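Local coordinates for alkyl hydroperoxide reductase AhpD (Deinococcus radiodurans R1, PDB 6K40), which probably acts as a peroxiredoxin-type antioxidant enzyme of the AhpD family, helping the bacterium to reduce peroxides, at residues V84-S87 with G88-C92; A117-W120 with R121-E124; F64-L67 with V68-G72. All coordinates share one frame; numbering follows the deposited sequence.

Contact 1 of 3, residues V84-S87 with G88-C92; sequences VVVS and GLNRC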
loop_
_atom_site.group_PDB
_atom_site.type_symbol
_atom_site.label_atom_id
_atom_site.label_comp_id
_atom_site.label_asym_id
_atom_site.label_seq_id
_atom_site.Cartn_x
_atom_site.Cartn_y
_atom_site.Cartn_z
ATOM N N VAL A 84 1.026 10.062 -2.597
ATOM C CA VAL A 84 1.133 8.664 -2.200
ATOM C C VAL A 84 0.578 8.464 -0.797
ATOM O O VAL A 84 -0.169 7.509 -0.543
ATOM C CB VAL A 84 2.596 8.201 -2.317
ATOM C CG1 VAL A 84 2.823 6.927 -1.534
ATOM C CG2 VAL A 84 2.976 8.009 -3.781
ATOM N N VAL A 85 0.906 9.369 0.132
ATOM C CA VAL A 85 0.392 9.234 1.495
ATOM C C VAL A 85 -1.132 9.294 1.494
ATOM O O VAL A 85 -1.811 8.438 2.084
ATOM C CB VAL A 85 0.995 10.313 2.411
ATOM C CG1 VAL A 85 0.225 10.385 3.726
ATOM C CG2 VAL A 85 2.464 10.029 2.666
ATOM N N VAL A 86 -1.693 10.291 0.806
ATOM C CA VAL A 86 -3.142 10.473 0.808
ATOM C C VAL A 86 -3.833 9.289 0.144
ATOM O O VAL A 86 -4.854 8.789 0.638
ATOM C CB VAL A 86 -3.511 11.802 0.125
ATOM C CG1 VAL A 86 -5.025 11.953 0.032
ATOM C CG2 VAL A 86 -2.899 12.969 0.885
ATOM N N SER A 87 -3.293 8.819 -0.984
ATOM C CA SER A 87 -3.923 7.718 -1.696
ATOM C C SER A 87 -3.856 6.422 -0.901
ATOM O O SER A 87 -4.792 5.617 -0.956
ATOM C CB SER A 87 -3.252 7.557 -3.060
ATOM O OG SER A 87 -3.378 8.755 -3.805
ATOM N N GLY A 88 -2.774 6.206 -0.149
ATOM C CA GLY A 88 -2.732 5.062 0.742
ATOM C C GLY A 88 -3.750 5.164 1.860
ATOM O O GLY A 88 -4.384 4.171 2.225
ATOM N N LEU A 89 -3.931 6.368 2.406
ATOM C CA LEU A 89 -4.896 6.546 3.487
ATOM C C LEU A 89 -6.323 6.307 3.006
ATOM O O LEU A 89 -7.106 5.623 3.675
ATOM C CB LEU A 89 -4.762 7.946 4.080
ATOM C CG LEU A 89 -3.534 8.145 4.957
ATOM C CD1 LEU A 89 -3.448 9.591 5.401
ATOM C CD2 LEU A 89 -3.585 7.198 6.152
ATOM N N ASN A 90 -6.683 6.867 1.851
ATOM C CA ASN A 90 -8.023 6.676 1.311
ATOM C C ASN A 90 -8.182 5.347 0.590
ATOM O O ASN A 90 -9.308 4.993 0.217
ATOM C CB ASN A 90 -8.379 7.826 0.367
ATOM C CG ASN A 90 -8.590 9.136 1.104
ATOM O OD1 ASN A 90 -9.215 9.170 2.162
ATOM N ND2 ASN A 90 -8.065 10.223 0.546
ATOM N N ARG A 91 -7.090 4.607 0.397
ATOM C CA ARG A 91 -7.122 3.292 -0.243
ATOM C C ARG A 91 -7.677 3.377 -1.662
ATOM O O ARG A 91 -8.615 2.667 -2.033
ATOM C CB ARG A 91 -7.909 2.286 0.603
ATOM C CG ARG A 91 -7.260 2.003 1.943
ATOM C CD ARG A 91 -8.139 1.150 2.827
ATOM N NE ARG A 91 -8.280 -0.207 2.311
ATOM C CZ ARG A 91 -9.225 -1.053 2.704
ATOM N NH1 ARG A 91 -10.112 -0.680 3.620
ATOM N NH2 ARG A 91 -9.285 -2.273 2.184
ATOM N N CYS A 92 -7.081 4.253 -2.464
ATOM C CA CYS A 92 -7.437 4.383 -3.869
ATOM C C CYS A 92 -6.363 3.707 -4.715
ATOM O O CYS A 92 -5.215 4.162 -4.740
ATOM C CB CYS A 92 -7.585 5.856 -4.252
ATOM S SG CYS A 92 -7.845 6.121 -6.009
#

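Contact 2 of 3, residues A117-W120 with R121-E124; sequences AVNW and RQAE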
loop_
_atom_site.group_PDB
_atom_site.type_symbol
_atom_site.label_atom_id
_atom_site.label_comp_id
_atom_site.label_asym_id
_atom_site.label_seq_id
_atom_site.Cartn_x
_atom_site.Cartn_y
_atom_site.Cartn_z
ATOM N N ALA A 117 4.090 4.586 1.070
ATOM C CA ALA A 117 2.761 4.183 0.618
ATOM C C ALA A 117 1.979 3.473 1.714
ATOM O O ALA A 117 0.744 3.510 1.716
ATOM C CB ALA A 117 2.877 3.288 -0.616
ATOM N N VAL A 118 2.672 2.833 2.653
ATOM C CA VAL A 118 2.019 2.070 3.710
ATOM C C VAL A 118 1.949 2.909 4.979
ATOM O O VAL A 118 0.862 3.160 5.511
ATOM C CB VAL A 118 2.756 0.742 3.965
ATOM C CG1 VAL A 118 2.148 0.017 5.149
ATOM C CG2 VAL A 118 2.718 -0.128 2.720
ATOM N N ASN A 119 3.104 3.352 5.469
ATOM C CA ASN A 119 3.157 4.122 6.710
ATOM C C ASN A 119 4.404 4.989 6.677
ATOM O O ASN A 119 5.521 4.473 6.777
ATOM C CB ASN A 119 3.166 3.206 7.932
ATOM C CG ASN A 119 2.678 3.905 9.184
ATOM O OD1 ASN A 119 2.799 5.126 9.318
ATOM N ND2 ASN A 119 2.124 3.135 10.112
ATOM N N TRP A 120 4.212 6.302 6.545
ATOM C CA TRP A 120 5.341 7.222 6.529
ATOM C C TRP A 120 6.114 7.210 7.844
ATOM O O TRP A 120 7.293 7.584 7.859
ATOM C CB TRP A 120 4.848 8.638 6.213
ATOM C CG TRP A 120 3.813 9.117 7.173
ATOM C CD1 TRP A 120 2.464 9.010 7.039
ATOM C CD2 TRP A 120 4.043 9.769 8.429
ATOM N NE1 TRP A 120 1.835 9.559 8.131
ATOM C CE2 TRP A 120 2.784 10.030 9.000
ATOM C CE3 TRP A 120 5.192 10.159 9.123
ATOM C CZ2 TRP A 120 2.641 10.666 10.231
ATOM C CZ3 TRP A 120 5.049 10.786 10.342
ATOM C CH2 TRP A 120 3.783 11.035 10.885
ATOM N N ARG A 121 5.478 6.796 8.945
ATOM C CA ARG A 121 6.182 6.707 10.222
ATOM C C ARG A 121 7.277 5.652 10.191
ATOM O O ARG A 121 8.255 5.753 10.941
ATOM C CB ARG A 121 5.202 6.396 11.351
ATOM C CG ARG A 121 4.169 7.473 11.608
ATOM C CD ARG A 121 3.072 6.964 12.530
ATOM N NE ARG A 121 1.926 7.868 12.570
ATOM C CZ ARG A 121 0.927 7.844 11.695
ATOM N NH1 ARG A 121 0.930 6.959 10.705
ATOM N NH2 ARG A 121 -0.076 8.704 11.810
ATOM N N GLN A 122 7.136 4.639 9.335
ATOM C CA GLN A 122 8.100 3.552 9.244
ATOM C C GLN A 122 8.994 3.680 8.020
ATOM O O GLN A 122 9.549 2.680 7.551
ATOM C CB GLN A 122 7.378 2.206 9.239
ATOM C CG GLN A 122 6.543 1.967 10.479
ATOM C CD GLN A 122 5.529 0.867 10.288
ATOM O OE1 GLN A 122 5.686 0.010 9.424
ATOM N NE2 GLN A 122 4.479 0.883 11.098
ATOM N N ALA A 123 9.149 4.889 7.498
ATOM C CA ALA A 123 10.113 5.177 6.454
ATOM C C ALA A 123 11.190 6.081 7.033
ATOM O O ALA A 123 11.006 6.709 8.081
ATOM C CB ALA A 123 9.449 5.845 5.246
ATOM N N GLU A 124 12.321 6.146 6.343
ATOM C CA GLU A 124 13.397 7.044 6.744
ATOM C C GLU A 124 13.222 8.328 5.945
ATOM O O GLU A 124 13.614 8.415 4.780
ATOM C CB GLU A 124 14.760 6.393 6.549
ATOM C CG GLU A 124 15.234 5.681 7.815
ATOM C CD GLU A 124 16.165 4.522 7.537
ATOM O OE1 GLU A 124 15.870 3.400 8.006
ATOM O OE2 GLU A 124 17.197 4.734 6.863
#

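Contact 3 of 3, residues F64-L67 with V68-G72; sequences FNLL and VNKEG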
loop_
_atom_site.group_PDB
_atom_site.type_symbol
_atom_site.label_atom_id
_atom_site.label_comp_id
_atom_site.label_asym_id
_atom_site.label_seq_id
_atom_site.Cartn_x
_atom_site.Cartn_y
_atom_site.Cartn_z
ATOM N N PHE A 64 -5.637 20.436 -12.279
ATOM C CA PHE A 64 -4.839 19.364 -11.687
ATOM C C PHE A 64 -3.428 19.346 -12.255
ATOM O O PHE A 64 -2.449 19.201 -11.516
ATOM C CB PHE A 64 -5.533 18.019 -11.916
ATOM C CG PHE A 64 -4.788 16.844 -11.350
ATOM C CD1 PHE A 64 -4.991 16.444 -10.038
ATOM C CD2 PHE A 64 -3.884 16.133 -12.130
ATOM C CE1 PHE A 64 -4.309 15.366 -9.514
ATOM C CE2 PHE A 64 -3.195 15.054 -11.610
ATOM C CZ PHE A 64 -3.408 14.670 -10.301
ATOM N N ASN A 65 -3.308 19.468 -13.577
ATOM C CA ASN A 65 -2.003 19.496 -14.218
ATOM C C ASN A 65 -1.180 20.676 -13.729
ATOM O O ASN A 65 0.010 20.523 -13.428
ATOM C CB ASN A 65 -2.181 19.555 -15.735
ATOM C CG ASN A 65 -0.924 19.185 -16.486
ATOM O OD1 ASN A 65 -0.010 18.579 -15.931
ATOM N ND2 ASN A 65 -0.869 19.552 -17.760
ATOM N N LEU A 66 -1.796 21.864 -13.627
ATOM C CA LEU A 66 -1.042 23.011 -13.129
ATOM C C LEU A 66 -0.575 22.788 -11.694
ATOM O O LEU A 66 0.561 23.130 -11.342
ATOM C CB LEU A 66 -1.882 24.282 -13.227
ATOM C CG LEU A 66 -1.191 25.541 -12.700
ATOM C CD1 LEU A 66 0.016 25.886 -13.558
ATOM C CD2 LEU A 66 -2.166 26.709 -12.638
ATOM N N LEU A 67 -1.426 22.191 -10.859
ATOM C CA LEU A 67 -1.115 22.079 -9.438
ATOM C C LEU A 67 -0.087 20.989 -9.150
ATOM O O LEU A 67 0.825 21.195 -8.340
ATOM C CB LEU A 67 -2.394 21.808 -8.647
ATOM C CG LEU A 67 -2.227 21.632 -7.139
ATOM C CD1 LEU A 67 -1.863 22.960 -6.492
ATOM C CD2 LEU A 67 -3.494 21.054 -6.526
ATOM N N VAL A 68 -0.205 19.837 -9.800
ATOM C CA VAL A 68 0.540 18.647 -9.410
ATOM C C VAL A 68 1.775 18.431 -10.276
ATOM O O VAL A 68 2.834 18.063 -9.765
ATOM C CB VAL A 68 -0.393 17.417 -9.454
ATOM C CG1 VAL A 68 0.383 16.137 -9.175
ATOM C CG2 VAL A 68 -1.533 17.589 -8.464
ATOM N N ASN A 69 1.672 18.663 -11.583
ATOM C CA ASN A 69 2.743 18.308 -12.507
ATOM C C ASN A 69 3.627 19.482 -12.904
ATOM O O ASN A 69 4.852 19.335 -12.949
ATOM C CB ASN A 69 2.156 17.673 -13.771
ATOM C CG ASN A 69 1.333 16.442 -13.471
ATOM O OD1 ASN A 69 1.665 15.659 -12.581
ATOM N ND2 ASN A 69 0.248 16.263 -14.214
ATOM N N LYS A 70 3.040 20.637 -13.204
ATOM C CA LYS A 70 3.814 21.764 -13.699
ATOM C C LYS A 70 4.611 22.407 -12.566
ATOM O O LYS A 70 4.509 22.024 -11.397
ATOM C CB LYS A 70 2.898 22.775 -14.381
ATOM C CG LYS A 70 2.438 22.341 -15.765
ATOM C CD LYS A 70 1.050 22.860 -16.073
ATOM C CE LYS A 70 1.001 23.528 -17.433
ATOM N NZ LYS A 70 -0.073 24.559 -17.499
ATOM N N GLU A 71 5.409 23.407 -12.925
ATOM C CA GLU A 71 6.334 24.016 -11.980
ATOM C C GLU A 71 5.577 24.824 -10.936
ATOM O O GLU A 71 4.576 25.480 -11.238
ATOM C CB GLU A 71 7.320 24.908 -12.735
ATOM C CG GLU A 71 8.331 25.637 -11.874
ATOM C CD GLU A 71 9.351 26.385 -12.711
ATOM O OE1 GLU A 71 9.688 27.537 -12.356
ATOM O OE2 GLU A 71 9.812 25.821 -13.726
ATOM N N GLY A 72 6.057 24.779 -9.702
ATOM C CA GLY A 72 5.405 25.491 -8.630
ATOM C C GLY A 72 6.297 25.653 -7.422
ATOM O O GLY A 72 7.520 25.536 -7.510
HETATM O O HOH W 1 2.215 25.113 -10.206
#

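Contact 1 of 3, residues V84-S87 with G88-C92
A chi1 of 167° swings Val-85 CG1 opposite the backbone nitrogen, and Leu-89 CG lies opposite its carbonyl carbon (chi1 -74°), which leaves two methyls one helical turn apart side by side: Val-85 CG1 lies 4.1 Å from Leu-89 CD1. The same four-residue step pairs Val-86 with Asn-90, whose side chains also run in the same direction, and here Val-86 CG1 sits 3.5 Å from Asn-90 ND2. That nitrogen is bonded to the OD1 atoms of Asn-175 and Asn-178, so the methyl flanks an amide whose N-H groups are taken up by helix 161-184. In the backbone, Asn-90 N donates to Val-86 O at 2.9 Å.

The helix then stops in a Schellman motif. Arg-91 takes a positive phi of 60°, Cys-92 N reaches back to Ser-87 O at 3.1 Å, and the inner bond from Arg-91 N to Gly-88 O is weak. This reversal delivers Cys-92 to the N-cap of helix 93-107; with Cys-95 it makes a CXXC sequence, probably the redox pair as in other AhpD-like proteins.

Arg-91 leaves the subunit, forming a salt bridge to Glu-137 of the second subunit and bonding Val-118 O of that subunit. Within the chain, Val-84 packs on helices 93-107 and 110-118, Val-85 and Leu-89 meet helix 127-141, and Val-86 touches helices 127-141 and 161-184.

Contact 2 of 3, residues A117-W120 with R121-E124
Arg-121 runs extended over one face of the Trp-120 indole, its guanidinium plane turned 34° from the ring. The aliphatic part makes the first touch: Arg-121 CG stands 3.5 Å from the centroid of the six-membered ring, almost straight above it, a CH-pi contact. Further out, Arg-121 CZ comes to 3.6 Å from Trp-120 CZ2, which sits over the centre of one guanidinium face. A chi1 of 57° places the indole between backbone N and carbonyl carbon, and this brings the ring alongside the arginine chain. Both polar ends then converge on one carboxylate, Glu-137 of helix 127-141, which takes Trp-120 NE1 on OE1 and forms a salt bridge through OE2 with Arg-121 NH2.

Asn-119 stands nearly perpendicular to the guanidinium, 84° between planes, and meets it at its edge. Asn-119 OD1 accepts from Arg-121 NH1 at 3.0 Å and from Arg-121 N at 3.2 Å, the two donors arriving from opposite faces of the amide. The second bond closes an Asx turn at the start of a short 3-10 turn, where the chain leaves helix 110-118: Gln-122 N binds Asn-119 O at 3.0 Å, and Ala-123 N binds Trp-120 O at 3.3 Å.

Gln-122 runs obliquely across Asn-119, and their amide nitrogens, Asn-119 ND2 and Gln-122 NE2, lie 3.4 Å apart as two donors. Both amides are directed into the dimer interface. Asn-119 ND2 bonds to Arg-91 O of the second subunit, while Gln-122 OE1 accepts from Val-93 N of that same subunit, next to Cys-92 of the second subunit, the first cysteine of its CXXC sequence, and Gln-122 NE2 makes a weak bond to Ser-182 OG, also of the second subunit.

Contact 3 of 3, residues F64-L67 with V68-G72
Phe-64 and Val-68 pack one turn apart near the end of helix 54-69, where the last coil widens into a pi-type turn. Asn-65 O accepts there from two donors, Asn-69 N at 3.1 Å and Lys-70 N at 3.0 Å, the latter bond spanning five residues.

The tight side is apolar. Val-68 CG2 sits over one face of the phenyl ring, 3.9 Å from its centroid and displaced toward the rim, a CH-pi contact. Phe-64 also meets the ring of Trp-60 and packs on Met-173, while Leu-67 lies against Gln-169, Val-170 and Met-173, so this face is pressed onto helix 161-184. A glycerol, probably from the crystallisation liquor, lies close to Phe-64 and may mark a pocket.

Round the helix the contact turns polar and more exposed. A chi1 of -163° turns the Asn-65 amide away from its own backbone nitrogen and sets OD1 2.9 Å from Asn-69 ND2, in the amide plane of Asn-69. On the solvent flank Lys-70 bends past Leu-66, its CD 3.6 Å from Leu-66 CA. A water links the last turn to the chain beyond it, donating to Leu-66 O at 2.8 Å and to Glu-71 O.

How the contacts relate
Contacts 1 and 3 both end a helix, and each is partly buried and packs on helix 161-184. Contact 1 sets apolar and amide side chains among its neighbours, whereas contact 3 sets an aromatic face inside against a solvent flank outside. Helices 54-69 and 76-90 follow each other in the chain, yet the two contacts lie on opposite sides of its centre. Contact 2 is a surface turn whose chemistry combines amide and guanidinium bonds with an arginine laid over an indole. It touches contact 1, with Val-84 CG1 3.5 Å from Ala-117 CA, and both meet the second subunit. Contact 3 touches neither of the others and no other chain of the assembly.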